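PDB 6IO1: aminotransferase, class III from Thermomicrobium roseum, which acts as a thermostable, (S)-enantioselective omega-transaminase that relies on pyridoxal 5'-phosphate and probably shuttles amino groups between its substrates through the aminated cofactor. Local coordinates for residues B[84-89]-B[326-331]; B[116-121]-B[320-325]; B[147-152]-B[223-228]; B[200-205]-B[237-242]. All blocks are in the same frame, centred on the assembly; numbering follows the deposited sequence.

Interaction 1 (B[84-89]-B[326-331]); sequences AFVPTF and GHPVAC
The rings of Phe85 and His327 meet obliquely, planes 33° apart, with Phe85 CD1 3.6 Å from His327 CD2. Pro87 N lies over one face of the phenyl ring, offset toward the rim, and Tyr324 meets that ring edge-to-face. One face of the imidazole carries Pro328 CD, while Val329 CB and Ala330 N sit at its edge in plane. The motif is a helix N-cap: His327 precedes helix 328-344 in the pyridoxal-phosphate fold type I expected of this family. With CG anti to the backbone N (chi1 -167°), the imidazole turns ND1 back over the first turn, where it accepts weak bonds from Val329 N and Ala330 N. NE2 bonds to Gly294 O of the second subunit, so both ring nitrogens are used and the dimer partner helps fix the ring. Ala84 O rests 3.1 Å from His327 CE1 and 3.4 Å from Val329 CG2. Pro328 CG packs on Val86, 4.0 Å from its CB. At the far end Thr88 CG2 lies 3.9 Å from Gly326 CA, too near for a side chain on the glycine, and Thr88 OG1 bonds to Ser325 O. One water donates to both Val86 O, at 2.8 Å, and Gly326 O, at 3.0 Å.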
loop_
_atom_site.group_PDB
_atom_site.type_symbol
_atom_site.label_atom_id
_atom_site.label_comp_id
_atom_site.label_asym_id
_atom_site.label_seq_id
_atom_site.Cartn_x
_atom_site.Cartn_y
_atom_site.Cartn_z
ATOM N N ALA B 84 -9.678 -13.755 9.405
ATOM C CA ALA B 84 -8.524 -12.885 9.220
ATOM C C ALA B 84 -8.719 -11.897 8.080
ATOM O O ALA B 84 -8.313 -10.735 8.194
ATOM C CB ALA B 84 -7.260 -13.716 8.983
ATOM N N PHE B 85 -9.323 -12.328 6.975
ATOM C CA PHE B 85 -9.498 -11.448 5.828
ATOM C C PHE B 85 -10.917 -11.570 5.301
ATOM O O PHE B 85 -11.351 -12.657 4.908
ATOM C CB PHE B 85 -8.500 -11.755 4.711
ATOM C CG PHE B 85 -8.601 -10.808 3.549
ATOM C CD1 PHE B 85 -8.360 -9.457 3.727
ATOM C CD2 PHE B 85 -8.961 -11.260 2.290
ATOM C CE1 PHE B 85 -8.461 -8.574 2.669
ATOM C CE2 PHE B 85 -9.063 -10.380 1.226
ATOM C CZ PHE B 85 -8.812 -9.035 1.417
ATOM N N VAL B 86 -11.625 -10.447 5.298
ATOM C CA VAL B 86 -12.883 -10.290 4.578
ATOM C C VAL B 86 -12.685 -9.066 3.695
ATOM O O VAL B 86 -12.332 -7.993 4.204
ATOM C CB VAL B 86 -14.078 -10.114 5.525
ATOM C CG1 VAL B 86 -15.330 -9.768 4.735
ATOM C CG2 VAL B 86 -14.298 -11.369 6.346
ATOM N N PRO B 87 -12.882 -9.168 2.386
ATOM C CA PRO B 87 -12.672 -8.000 1.532
ATOM C C PRO B 87 -13.780 -6.982 1.729
ATOM O O PRO B 87 -14.888 -7.297 2.168
ATOM C CB PRO B 87 -12.697 -8.574 0.107
ATOM C CG PRO B 87 -12.821 -10.070 0.259
ATOM C CD PRO B 87 -13.361 -10.331 1.624
ATOM N N THR B 88 -13.454 -5.733 1.418
ATOM C CA THR B 88 -14.454 -4.685 1.328
ATOM C C THR B 88 -14.902 -4.472 -0.109
ATOM O O THR B 88 -15.750 -3.611 -0.367
ATOM C CB THR B 88 -13.924 -3.380 1.929
ATOM O OG1 THR B 88 -12.664 -3.052 1.335
ATOM C CG2 THR B 88 -13.744 -3.534 3.434
ATOM N N PHE B 89 -14.351 -5.247 -1.039
ATOM C CA PHE B 89 -14.766 -5.231 -2.429
ATOM C C PHE B 89 -16.161 -5.833 -2.570
ATOM O O PHE B 89 -16.634 -6.582 -1.711
ATOM C CB PHE B 89 -13.794 -6.038 -3.294
ATOM C CG PHE B 89 -12.476 -5.356 -3.564
ATOM C CD1 PHE B 89 -11.836 -4.613 -2.586
ATOM C CD2 PHE B 89 -11.864 -5.491 -4.800
ATOM C CE1 PHE B 89 -10.623 -4.002 -2.844
ATOM C CE2 PHE B 89 -10.653 -4.883 -5.063
ATOM C CZ PHE B 89 -10.030 -4.138 -4.083
ATOM N N GLY B 326 -9.644 -2.141 4.380
ATOM C CA GLY B 326 -10.540 -2.558 5.440
ATOM C C GLY B 326 -10.217 -3.904 6.046
ATOM O O GLY B 326 -11.133 -4.633 6.438
ATOM N N HIS B 327 -8.937 -4.262 6.111
ATOM C CA HIS B 327 -8.529 -5.552 6.648
ATOM C C HIS B 327 -9.089 -5.737 8.059
ATOM O O HIS B 327 -8.866 -4.881 8.926
ATOM C CB HIS B 327 -7.004 -5.654 6.662
ATOM C CG HIS B 327 -6.494 -7.039 6.908
ATOM N ND1 HIS B 327 -6.356 -7.565 8.174
ATOM C CD2 HIS B 327 -6.088 -8.005 6.051
ATOM C CE1 HIS B 327 -5.887 -8.796 8.086
ATOM N NE2 HIS B 327 -5.715 -9.088 6.810
ATOM N N PRO B 328 -9.821 -6.826 8.324
ATOM C CA PRO B 328 -10.478 -6.968 9.637
ATOM C C PRO B 328 -9.520 -6.948 10.816
ATOM O O PRO B 328 -9.833 -6.343 11.849
ATOM C CB PRO B 328 -11.200 -8.319 9.515
ATOM C CG PRO B 328 -11.405 -8.504 8.047
ATOM C CD PRO B 328 -10.187 -7.914 7.401
ATOM N N VAL B 329 -8.358 -7.593 10.694
ATOM C CA VAL B 329 -7.401 -7.598 11.794
ATOM C C VAL B 329 -6.870 -6.192 12.041
ATOM O O VAL B 329 -6.768 -5.742 13.191
ATOM C CB VAL B 329 -6.263 -8.591 11.500
ATOM C CG1 VAL B 329 -5.300 -8.667 12.676
ATOM C CG2 VAL B 329 -6.837 -9.958 11.173
ATOM N N ALA B 330 -6.533 -5.475 10.966
ATOM C CA ALA B 330 -6.055 -4.105 11.103
ATOM C C ALA B 330 -7.107 -3.221 11.757
ATOM O O ALA B 330 -6.790 -2.419 12.640
ATOM C CB ALA B 330 -5.660 -3.546 9.736
ATOM N N CYS B 331 -8.367 -3.356 11.337
ATOM C CA CYS B 331 -9.431 -2.528 11.900
ATOM C C CYS B 331 -9.689 -2.856 13.368
ATOM O O CYS B 331 -9.939 -1.952 14.173
ATOM C CB CYS B 331 -10.705 -2.688 11.072
ATOM S SG CYS B 331 -10.559 -2.055 9.385
HETATM O O HOH W 1 -13.592 -6.194 5.955
#

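Interaction 2 (B[116-121]-B[320-325]); sequences QFTSGG and HGFTYS. With PMP (4'-deoxy-4'-aminopyridoxal-5'-phosphate), chain C.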
loop_
_atom_site.group_PDB
_atom_site.type_symbol
_atom_site.label_atom_id
_atom_site.label_comp_id
_atom_site.label_asym_id
_atom_site.label_seq_id
_atom_site.Cartn_x
_atom_site.Cartn_y
_atom_site.Cartn_z
ATOM N N GLN B 116 -12.900 5.090 3.306
ATOM C CA GLN B 116 -12.369 3.930 2.601
ATOM C C GLN B 116 -10.965 3.661 3.116
ATOM O O GLN B 116 -10.123 4.563 3.123
ATOM C CB GLN B 116 -12.337 4.131 1.085
ATOM C CG GLN B 116 -11.903 2.876 0.335
ATOM C CD GLN B 116 -11.820 3.078 -1.164
ATOM O OE1 GLN B 116 -10.730 3.174 -1.728
ATOM N NE2 GLN B 116 -12.972 3.136 -1.819
ATOM N N PHE B 117 -10.712 2.430 3.534
ATOM C CA PHE B 117 -9.450 2.108 4.178
ATOM C C PHE B 117 -8.409 1.618 3.175
ATOM O O PHE B 117 -8.721 1.218 2.051
ATOM C CB PHE B 117 -9.676 1.075 5.279
ATOM C CG PHE B 117 -10.581 1.565 6.371
ATOM C CD1 PHE B 117 -10.144 2.528 7.265
ATOM C CD2 PHE B 117 -11.877 1.088 6.487
ATOM C CE1 PHE B 117 -10.974 2.995 8.263
ATOM C CE2 PHE B 117 -12.712 1.551 7.486
ATOM C CZ PHE B 117 -12.260 2.507 8.376
ATOM N N THR B 118 -7.149 1.693 3.599
ATOM C CA THR B 118 -5.975 1.332 2.817
ATOM C C THR B 118 -4.976 0.688 3.775
ATOM O O THR B 118 -5.295 0.404 4.934
ATOM C CB THR B 118 -5.353 2.551 2.116
ATOM O OG1 THR B 118 -4.839 3.458 3.099
ATOM C CG2 THR B 118 -6.367 3.274 1.234
ATOM N N SER B 119 -3.759 0.451 3.291
ATOM C CA SER B 119 -2.700 -0.111 4.117
ATOM C C SER B 119 -1.551 0.853 4.387
ATOM O O SER B 119 -0.602 0.475 5.080
ATOM C CB SER B 119 -2.152 -1.389 3.473
ATOM O OG SER B 119 -3.131 -2.411 3.460
ATOM N N GLY B 120 -1.606 2.081 3.878
ATOM C CA GLY B 120 -0.497 2.994 4.090
ATOM C C GLY B 120 -0.834 4.405 3.668
ATOM O O GLY B 120 -1.881 4.672 3.073
ATOM N N GLY B 121 0.087 5.315 3.998
ATOM C CA GLY B 121 -0.115 6.721 3.682
ATOM C C GLY B 121 -0.138 7.009 2.192
ATOM O O GLY B 121 -0.958 7.798 1.718
ATOM N N HIS B 320 -12.058 1.630 -8.124
ATOM C CA HIS B 320 -10.835 1.917 -7.389
ATOM C C HIS B 320 -10.829 1.121 -6.094
ATOM O O HIS B 320 -11.860 0.996 -5.430
ATOM C CB HIS B 320 -10.699 3.412 -7.083
ATOM C CG HIS B 320 -9.624 3.729 -6.090
ATOM N ND1 HIS B 320 -8.317 3.959 -6.457
ATOM C CD2 HIS B 320 -9.663 3.846 -4.741
ATOM C CE1 HIS B 320 -7.596 4.210 -5.379
ATOM N NE2 HIS B 320 -8.389 4.147 -4.324
ATOM N N GLY B 321 -9.664 0.582 -5.746
ATOM C CA GLY B 321 -9.514 -0.108 -4.481
ATOM C C GLY B 321 -8.236 -0.909 -4.354
ATOM O O GLY B 321 -7.781 -1.529 -5.318
ATOM N N PHE B 322 -7.669 -0.931 -3.155
ATOM C CA PHE B 322 -6.519 -1.766 -2.851
ATOM C C PHE B 322 -7.002 -3.042 -2.174
ATOM O O PHE B 322 -8.000 -3.037 -1.448
ATOM C CB PHE B 322 -5.520 -1.027 -1.956
ATOM C CG PHE B 322 -4.909 0.188 -2.600
ATOM C CD1 PHE B 322 -3.774 0.078 -3.386
ATOM C CD2 PHE B 322 -5.471 1.442 -2.416
ATOM C CE1 PHE B 322 -3.211 1.194 -3.978
ATOM C CE2 PHE B 322 -4.913 2.562 -3.006
ATOM C CZ PHE B 322 -3.781 2.438 -3.787
ATOM N N THR B 323 -6.282 -4.139 -2.427
ATOM C CA THR B 323 -6.760 -5.463 -2.031
ATOM C C THR B 323 -7.080 -5.536 -0.542
ATOM O O THR B 323 -8.110 -6.095 -0.149
ATOM C CB THR B 323 -5.722 -6.523 -2.403
ATOM O OG1 THR B 323 -5.653 -6.649 -3.830
ATOM C CG2 THR B 323 -6.086 -7.870 -1.794
ATOM N N TYR B 324 -6.222 -4.964 0.300
ATOM C CA TYR B 324 -6.348 -5.103 1.742
ATOM C C TYR B 324 -7.135 -3.966 2.383
ATOM O O TYR B 324 -7.014 -3.743 3.593
ATOM C CB TYR B 324 -4.961 -5.237 2.371
ATOM C CG TYR B 324 -4.380 -6.609 2.132
ATOM C CD1 TYR B 324 -5.085 -7.745 2.501
ATOM C CD2 TYR B 324 -3.152 -6.773 1.506
ATOM C CE1 TYR B 324 -4.578 -9.006 2.278
ATOM C CE2 TYR B 324 -2.633 -8.034 1.278
ATOM C CZ TYR B 324 -3.352 -9.146 1.666
ATOM O OH TYR B 324 -2.849 -10.406 1.447
ATOM N N SER B 325 -7.921 -3.237 1.593
ATOM C CA SER B 325 -8.757 -2.166 2.119
ATOM C C SER B 325 -9.712 -2.706 3.176
ATOM O O SER B 325 -10.498 -3.619 2.908
ATOM C CB SER B 325 -9.540 -1.517 0.980
ATOM O OG SER B 325 -10.616 -0.742 1.476
HETATM N N1 PMP C . 1.947 10.920 4.009
HETATM C C2 PMP C . 2.770 11.441 4.917
HETATM C C2A PMP C . 2.401 12.737 5.570
HETATM C C3 PMP C . 3.962 10.790 5.257
HETATM O O3 PMP C . 4.785 11.347 6.191
HETATM C C4 PMP C . 4.293 9.580 4.639
HETATM C C4A PMP C . 5.571 8.860 4.990
HETATM N N4A PMP C . 6.002 9.116 6.368
HETATM C C5 PMP C . 3.413 9.048 3.686
HETATM C C6 PMP C . 2.259 9.759 3.411
HETATM C C5A PMP C . 3.713 7.757 2.988
HETATM O O4P PMP C . 3.180 6.626 3.745
HETATM P P PMP C . 3.468 5.100 3.300
HETATM O O1P PMP C . 2.735 4.232 4.305
HETATM O O2P PMP C . 2.921 4.965 1.893
HETATM O O3P PMP C . 4.974 4.934 3.365
HETATM O O HOH W 2 -8.661 1.214 -1.022
HETATM O O HOH W 3 -12.637 0.273 3.031
HETATM O O HOH W 4 -7.244 -1.596 5.260
#
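Phe117 O takes two bonds: Ser325 OG donates to it at 2.8 Å, from 40° above the carbonyl plane, and a water donates at 3.1 Å. That water also donates to Gln116 OE1 and accepts from Phe322 N. Ser325 OG, anti to its own N (chi1 164°), accepts a 2.7 Å bond from a second water, which is held by Phe117 N. With an alanine in place of Ser325, Phe117 O would probably lose its hydroxyl donor and the second water the oxygen it donates to. Gln116 OE1 reaches the edge of the His320 ring, 3.3 Å from CD2, amide and ring nearly coplanar; Gln116 NE2 goes to Leu20 O of the second subunit. Past the strand, Gly121 N binds PMP O1P at 2.9 Å, where a side chain on Gly120 or Gly121 would collide with the phosphate. Thr323 N of the second subunit bonds the same PMP, so each 320-325 loop serves the partner's cofactor. Strand 112-118, bonded to strand 299-304, has helix 121-138 against Gln116 and Thr118, and helix 95-107 against Phe117.

Interaction 3 (B[147-152]-B[223-228]); sequences ILSRRM and AFIGEP. With PMP (4'-deoxy-4'-aminopyridoxal-5'-phosphate), chain C.
Arg150 NH2 donates 2.9 Å to Glu227 O, lying in the carbonyl plane on a lone pair, while the oxygen lies nearly in the guanidinium plane. Two nearly straight backbone bonds follow, Leu148 N to Ala223 O and Ile225 N to Leu148 O, each 2.9 Å. They join parallel neighbours, strands 146-150 and 221-226, in the seven-stranded sheet of the large domain expected for fold type I. The arginine chain bends at chi3 (-65°), which carries the guanidinium across to the end of strand 221-226. There NE and Ile225 O share a water, NH2 and Glu227 N another, and NH1 bonds to Tyr242 OH. A leucine in place of Arg150 would probably leave Glu227 O and Tyr242 OH without this donor and the two waters with one partner fewer. Phe224 CZ sits over one guanidinium face, planes 62° apart, and is 3.9 Å from Arg150 CD; Leu148 CB touches Phe224 CD2 at 3.8 Å. On the sheet face opposite Leu148 and Phe224, toward helix 121-138, Ile147 CG2 meets Ile225 CG2 at 3.8 Å. Glu227 belongs to the PMP pocket: OE2 accepts from Tyr154 N, and OE1, bonded to Gly231 N, reaches within 3.5 Å of PMP C2A.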
loop_
_atom_site.group_PDB
_atom_site.type_symbol
_atom_site.label_atom_id
_atom_site.label_comp_id
_atom_site.label_asym_id
_atom_site.label_seq_id
_atom_site.Cartn_x
_atom_site.Cartn_y
_atom_site.Cartn_z
ATOM N N ILE B 147 -3.538 19.145 -9.250
ATOM C CA ILE B 147 -3.404 19.011 -7.804
ATOM C C ILE B 147 -2.358 20.002 -7.318
ATOM O O ILE B 147 -1.223 20.007 -7.810
ATOM C CB ILE B 147 -3.028 17.576 -7.393
ATOM C CG1 ILE B 147 -4.106 16.591 -7.850
ATOM C CG2 ILE B 147 -2.825 17.491 -5.887
ATOM C CD1 ILE B 147 -5.363 16.620 -7.005
ATOM N N LEU B 148 -2.740 20.836 -6.355
ATOM C CA LEU B 148 -1.826 21.797 -5.757
ATOM C C LEU B 148 -1.101 21.159 -4.579
ATOM O O LEU B 148 -1.732 20.560 -3.702
ATOM C CB LEU B 148 -2.573 23.051 -5.300
ATOM C CG LEU B 148 -3.061 24.006 -6.391
ATOM C CD1 LEU B 148 -3.991 25.056 -5.804
ATOM C CD2 LEU B 148 -1.887 24.664 -7.101
ATOM N N SER B 149 0.223 21.295 -4.565
ATOM C CA SER B 149 1.060 20.795 -3.487
ATOM C C SER B 149 2.137 21.835 -3.216
ATOM O O SER B 149 2.182 22.889 -3.855
ATOM C CB SER B 149 1.660 19.427 -3.830
ATOM O OG SER B 149 2.262 18.836 -2.691
ATOM N N ARG B 150 3.001 21.551 -2.247
ATOM C CA ARG B 150 4.009 22.509 -1.827
ATOM C C ARG B 150 5.400 21.892 -1.870
ATOM O O ARG B 150 5.572 20.674 -1.783
ATOM C CB ARG B 150 3.720 23.040 -0.417
ATOM C CG ARG B 150 2.370 23.724 -0.285
ATOM C CD ARG B 150 2.024 23.992 1.166
ATOM N NE ARG B 150 1.846 22.758 1.924
ATOM C CZ ARG B 150 1.593 22.713 3.227
ATOM N NH1 ARG B 150 1.461 23.837 3.917
ATOM N NH2 ARG B 150 1.448 21.545 3.837
ATOM N N ARG B 151 6.394 22.762 -2.028
ATOM C CA ARG B 151 7.777 22.362 -1.826
ATOM C C ARG B 151 7.960 21.909 -0.385
ATOM O O ARG B 151 7.324 22.441 0.527
ATOM C CB ARG B 151 8.726 23.524 -2.132
ATOM C CG ARG B 151 8.777 23.954 -3.588
ATOM C CD ARG B 151 9.670 25.176 -3.750
ATOM N NE ARG B 151 9.883 25.536 -5.149
ATOM C CZ ARG B 151 10.908 25.111 -5.882
ATOM N NH1 ARG B 151 11.838 24.337 -5.339
ATOM N NH2 ARG B 151 11.021 25.488 -7.147
ATOM N N MET B 152 8.764 20.866 -0.192
ATOM C CA MET B 152 9.074 20.237 1.093
ATOM C C MET B 152 7.920 19.368 1.582
ATOM O O MET B 152 8.006 18.823 2.686
ATOM C CB MET B 152 9.452 21.244 2.194
ATOM C CG MET B 152 10.576 22.198 1.805
ATOM S SD MET B 152 10.901 23.476 3.036
ATOM C CE MET B 152 11.804 22.543 4.269
ATOM N N ALA B 223 -7.925 19.978 -6.482
ATOM C CA ALA B 223 -7.748 20.018 -5.035
ATOM C C ALA B 223 -6.367 20.547 -4.668
ATOM O O ALA B 223 -5.476 20.686 -5.510
ATOM C CB ALA B 223 -7.963 18.632 -4.416
ATOM N N PHE B 224 -6.220 20.842 -3.377
ATOM C CA PHE B 224 -4.961 21.197 -2.735
ATOM C C PHE B 224 -4.700 20.155 -1.657
ATOM O O PHE B 224 -5.595 19.851 -0.862
ATOM C CB PHE B 224 -5.041 22.618 -2.141
ATOM C CG PHE B 224 -3.893 22.993 -1.223
ATOM C CD1 PHE B 224 -3.827 22.518 0.082
ATOM C CD2 PHE B 224 -2.908 23.867 -1.654
ATOM C CE1 PHE B 224 -2.784 22.874 0.918
ATOM C CE2 PHE B 224 -1.864 24.230 -0.818
ATOM C CZ PHE B 224 -1.804 23.733 0.469
ATOM N N ILE B 225 -3.488 19.609 -1.627
ATOM C CA ILE B 225 -3.115 18.590 -0.652
ATOM C C ILE B 225 -1.947 19.107 0.176
ATOM O O ILE B 225 -0.991 19.671 -0.368
ATOM C CB ILE B 225 -2.775 17.246 -1.328
ATOM C CG1 ILE B 225 -2.476 16.179 -0.272
ATOM C CG2 ILE B 225 -1.615 17.395 -2.307
ATOM C CD1 ILE B 225 -2.511 14.766 -0.806
ATOM N N GLY B 226 -2.045 18.949 1.493
ATOM C CA GLY B 226 -0.980 19.383 2.376
ATOM C C GLY B 226 -1.120 18.789 3.756
ATOM O O GLY B 226 -2.211 18.395 4.182
ATOM N N GLU B 227 0.007 18.729 4.456
ATOM C CA GLU B 227 0.078 18.329 5.855
ATOM C C GLU B 227 -0.117 19.548 6.751
ATOM O O GLU B 227 0.361 20.638 6.419
ATOM C CB GLU B 227 1.426 17.685 6.168
ATOM C CG GLU B 227 1.857 16.600 5.191
ATOM C CD GLU B 227 3.368 16.492 5.072
ATOM O OE1 GLU B 227 3.995 15.872 5.957
ATOM O OE2 GLU B 227 3.930 17.026 4.091
ATOM N N PRO B 228 -0.826 19.412 7.875
ATOM C CA PRO B 228 -0.926 20.558 8.799
ATOM C C PRO B 228 0.438 21.037 9.256
ATOM O O PRO B 228 0.719 22.243 9.238
ATOM C CB PRO B 228 -1.769 20.000 9.956
ATOM C CG PRO B 228 -2.515 18.847 9.370
ATOM C CD PRO B 228 -1.606 18.253 8.337
HETATM N N1 PMP C . 1.947 10.920 4.009
HETATM C C2 PMP C . 2.770 11.441 4.917
HETATM C C2A PMP C . 2.401 12.737 5.570
HETATM C C3 PMP C . 3.962 10.790 5.257
HETATM O O3 PMP C . 4.785 11.347 6.191
HETATM C C4 PMP C . 4.293 9.580 4.639
HETATM C C4A PMP C . 5.571 8.860 4.990
HETATM N N4A PMP C . 6.002 9.116 6.368
HETATM C C5 PMP C . 3.413 9.048 3.686
HETATM C C6 PMP C . 2.259 9.759 3.411
HETATM C C5A PMP C . 3.713 7.757 2.988
HETATM O O4P PMP C . 3.180 6.626 3.745
HETATM P P PMP C . 3.468 5.100 3.300
HETATM O O1P PMP C . 2.735 4.232 4.305
HETATM O O2P PMP C . 2.921 4.965 1.893
HETATM O O3P PMP C . 4.974 4.934 3.365
HETATM O O HOH W 5 2.378 18.952 2.853
HETATM O O HOH W 6 1.545 20.205 0.306
HETATM O O HOH W 7 1.713 23.417 6.712
HETATM O O HOH W 8 6.952 16.953 4.706
#

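Interaction 4 (B[200-205]-B[237-242]); sequences EFVARL and VPPDGY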
loop_
_atom_site.group_PDB
_atom_site.type_symbol
_atom_site.label_atom_id
_atom_site.label_comp_id
_atom_site.label_asym_id
_atom_site.label_seq_id
_atom_site.Cartn_x
_atom_site.Cartn_y
_atom_site.Cartn_z
ATOM N N GLU B 200 2.938 39.144 7.678
ATOM C CA GLU B 200 3.476 39.482 6.361
ATOM C C GLU B 200 3.793 38.226 5.557
ATOM O O GLU B 200 3.527 38.162 4.349
ATOM C CB GLU B 200 4.732 40.342 6.517
ATOM C CG GLU B 200 4.510 41.692 7.185
ATOM C CD GLU B 200 5.811 42.340 7.628
ATOM O OE1 GLU B 200 5.977 43.561 7.415
ATOM O OE2 GLU B 200 6.670 41.629 8.192
ATOM N N PHE B 201 4.371 37.218 6.214
ATOM C CA PHE B 201 4.677 35.958 5.545
ATOM C C PHE B 201 3.408 35.281 5.040
ATOM O O PHE B 201 3.364 34.788 3.904
ATOM C CB PHE B 201 5.437 35.049 6.513
ATOM C CG PHE B 201 6.031 33.829 5.874
ATOM C CD1 PHE B 201 6.439 33.845 4.551
ATOM C CD2 PHE B 201 6.197 32.665 6.607
ATOM C CE1 PHE B 201 6.991 32.719 3.970
ATOM C CE2 PHE B 201 6.747 31.539 6.033
ATOM C CZ PHE B 201 7.144 31.564 4.714
ATOM N N VAL B 202 2.364 35.253 5.872
ATOM C CA VAL B 202 1.090 34.667 5.462
ATOM C C VAL B 202 0.499 35.440 4.291
ATOM O O VAL B 202 -0.073 34.851 3.367
ATOM C CB VAL B 202 0.119 34.610 6.658
ATOM C CG1 VAL B 202 -1.294 34.297 6.189
ATOM C CG2 VAL B 202 0.581 33.572 7.664
ATOM N N ALA B 203 0.621 36.770 4.314
ATOM C CA ALA B 203 0.120 37.573 3.202
ATOM C C ALA B 203 0.845 37.225 1.908
ATOM O O ALA B 203 0.217 37.089 0.849
ATOM C CB ALA B 203 0.265 39.061 3.519
ATOM N N ARG B 204 2.168 37.056 1.980
ATOM C CA ARG B 204 2.930 36.679 0.792
ATOM C C ARG B 204 2.500 35.312 0.273
ATOM O O ARG B 204 2.338 35.119 -0.941
ATOM C CB ARG B 204 4.424 36.654 1.107
ATOM C CG ARG B 204 5.089 37.996 1.334
ATOM C CD ARG B 204 6.589 37.773 1.442
ATOM N NE ARG B 204 7.366 39.007 1.471
ATOM C CZ ARG B 204 8.688 39.048 1.353
ATOM N NH1 ARG B 204 9.372 37.925 1.175
ATOM N NH2 ARG B 204 9.327 40.208 1.393
ATOM N N LEU B 205 2.312 34.350 1.179
ATOM C CA LEU B 205 1.900 33.012 0.765
ATOM C C LEU B 205 0.514 33.028 0.129
ATOM O O LEU B 205 0.275 32.353 -0.882
ATOM C CB LEU B 205 1.939 32.061 1.961
ATOM C CG LEU B 205 3.315 31.886 2.609
ATOM C CD1 LEU B 205 3.180 31.389 4.039
ATOM C CD2 LEU B 205 4.190 30.949 1.789
ATOM N N VAL B 237 6.731 24.050 10.726
ATOM C CA VAL B 237 5.558 24.526 11.451
ATOM C C VAL B 237 5.070 25.789 10.756
ATOM O O VAL B 237 5.828 26.762 10.636
ATOM C CB VAL B 237 5.876 24.782 12.933
ATOM C CG1 VAL B 237 4.616 25.181 13.684
ATOM C CG2 VAL B 237 6.507 23.547 13.559
ATOM N N PRO B 238 3.828 25.822 10.280
ATOM C CA PRO B 238 3.359 26.975 9.519
ATOM C C PRO B 238 3.204 28.184 10.422
ATOM O O PRO B 238 3.023 28.039 11.640
ATOM C CB PRO B 238 2.002 26.507 8.975
ATOM C CG PRO B 238 1.528 25.529 9.996
ATOM C CD PRO B 238 2.768 24.817 10.475
ATOM N N PRO B 239 3.278 29.392 9.871
ATOM C CA PRO B 239 3.083 30.582 10.699
ATOM C C PRO B 239 1.635 30.682 11.151
ATOM O O PRO B 239 0.726 30.094 10.561
ATOM C CB PRO B 239 3.460 31.736 9.764
ATOM C CG PRO B 239 3.210 31.198 8.397
ATOM C CD PRO B 239 3.544 29.733 8.462
ATOM N N ASP B 240 1.435 31.430 12.232
ATOM C CA ASP B 240 0.094 31.612 12.770
ATOM C C ASP B 240 -0.810 32.269 11.736
ATOM O O ASP B 240 -0.432 33.256 11.098
ATOM C CB ASP B 240 0.155 32.448 14.047
ATOM C CG ASP B 240 0.975 31.784 15.138
ATOM O OD1 ASP B 240 0.947 30.539 15.229
ATOM O OD2 ASP B 240 1.643 32.506 15.909
ATOM N N GLY B 241 -2.010 31.714 11.570
ATOM C CA GLY B 241 -2.973 32.243 10.628
ATOM C C GLY B 241 -2.827 31.743 9.206
ATOM O O GLY B 241 -3.626 32.136 8.346
ATOM N N TYR B 242 -1.832 30.898 8.930
ATOM C CA TYR B 242 -1.606 30.417 7.569
ATOM C C TYR B 242 -2.779 29.580 7.072
ATOM O O TYR B 242 -3.338 29.840 5.997
ATOM C CB TYR B 242 -0.304 29.610 7.524
ATOM C CG TYR B 242 -0.120 28.756 6.287
ATOM C CD1 TYR B 242 0.465 29.280 5.143
ATOM C CD2 TYR B 242 -0.512 27.422 6.271
ATOM C CE1 TYR B 242 0.643 28.506 4.013
ATOM C CE2 TYR B 242 -0.341 26.641 5.144
ATOM C CZ TYR B 242 0.238 27.187 4.018
ATOM O OH TYR B 242 0.414 26.414 2.894
#
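Val202 directs its CB from helix 198-216 toward the turn 239-242, and both methyls touch it. With CG1 anti to the backbone N (chi1 167°), CG2 touches both Pro239 CG and Asp240 O, 3.6 Å from each, and brushes Tyr242 CB; CG1 lies 3.8 Å from Gly241 O. One turn along, Leu205 CD1 meets the Tyr242 ring at CD1, 3.6 Å away, the two side chains crossing at about a right angle. The same methyl sits over the centre of the Phe201 ring, 3.9 Å above its plane, so it bridges two aromatic residues. Phe201 CD2 in turn touches Pro239 CG at 3.8 Å. The receiving surface is a type II beta turn closed by Tyr242 N to Pro239 O, 3.1 Å. Gly241 takes the positive phi (86°) that such a turn needs at its third position, and it is the N-cap residue of helix 242-253. No hydrogen bond joins the two segments: the contact is van der Waals packing, largely apolar, with the valine methyls pressed against a turn whose Asp240 and Gly241 lie at the surface, and the tyrosine hydroxyl finds its partner in strand 146-150.

In the fold
From the N terminus, the loop at 84-89 waits longest for its partner: interaction 1 closes only at 326-331, and interaction 2, from 116-121 to 320-325, lies within that span. Interactions 3 and 4 fall inside both, and they cross, since the chain runs 147-152, 200-205, 223-228, 237-242. Interactions 1 and 2 touch through Thr88 OG1 and Ser325 O and both meet the second subunit. Interactions 3 and 4 share the Arg150 to Tyr242 bond, linking the sheet to the start of helix 242-253, on which helix 198-216 packs. Interactions 2 and 3, centres about 21 Å apart, reach one sheet and approach PMP from its phosphate end and its C2A methyl. Interactions 1 and 4 lie on opposite sides of the chain's centre.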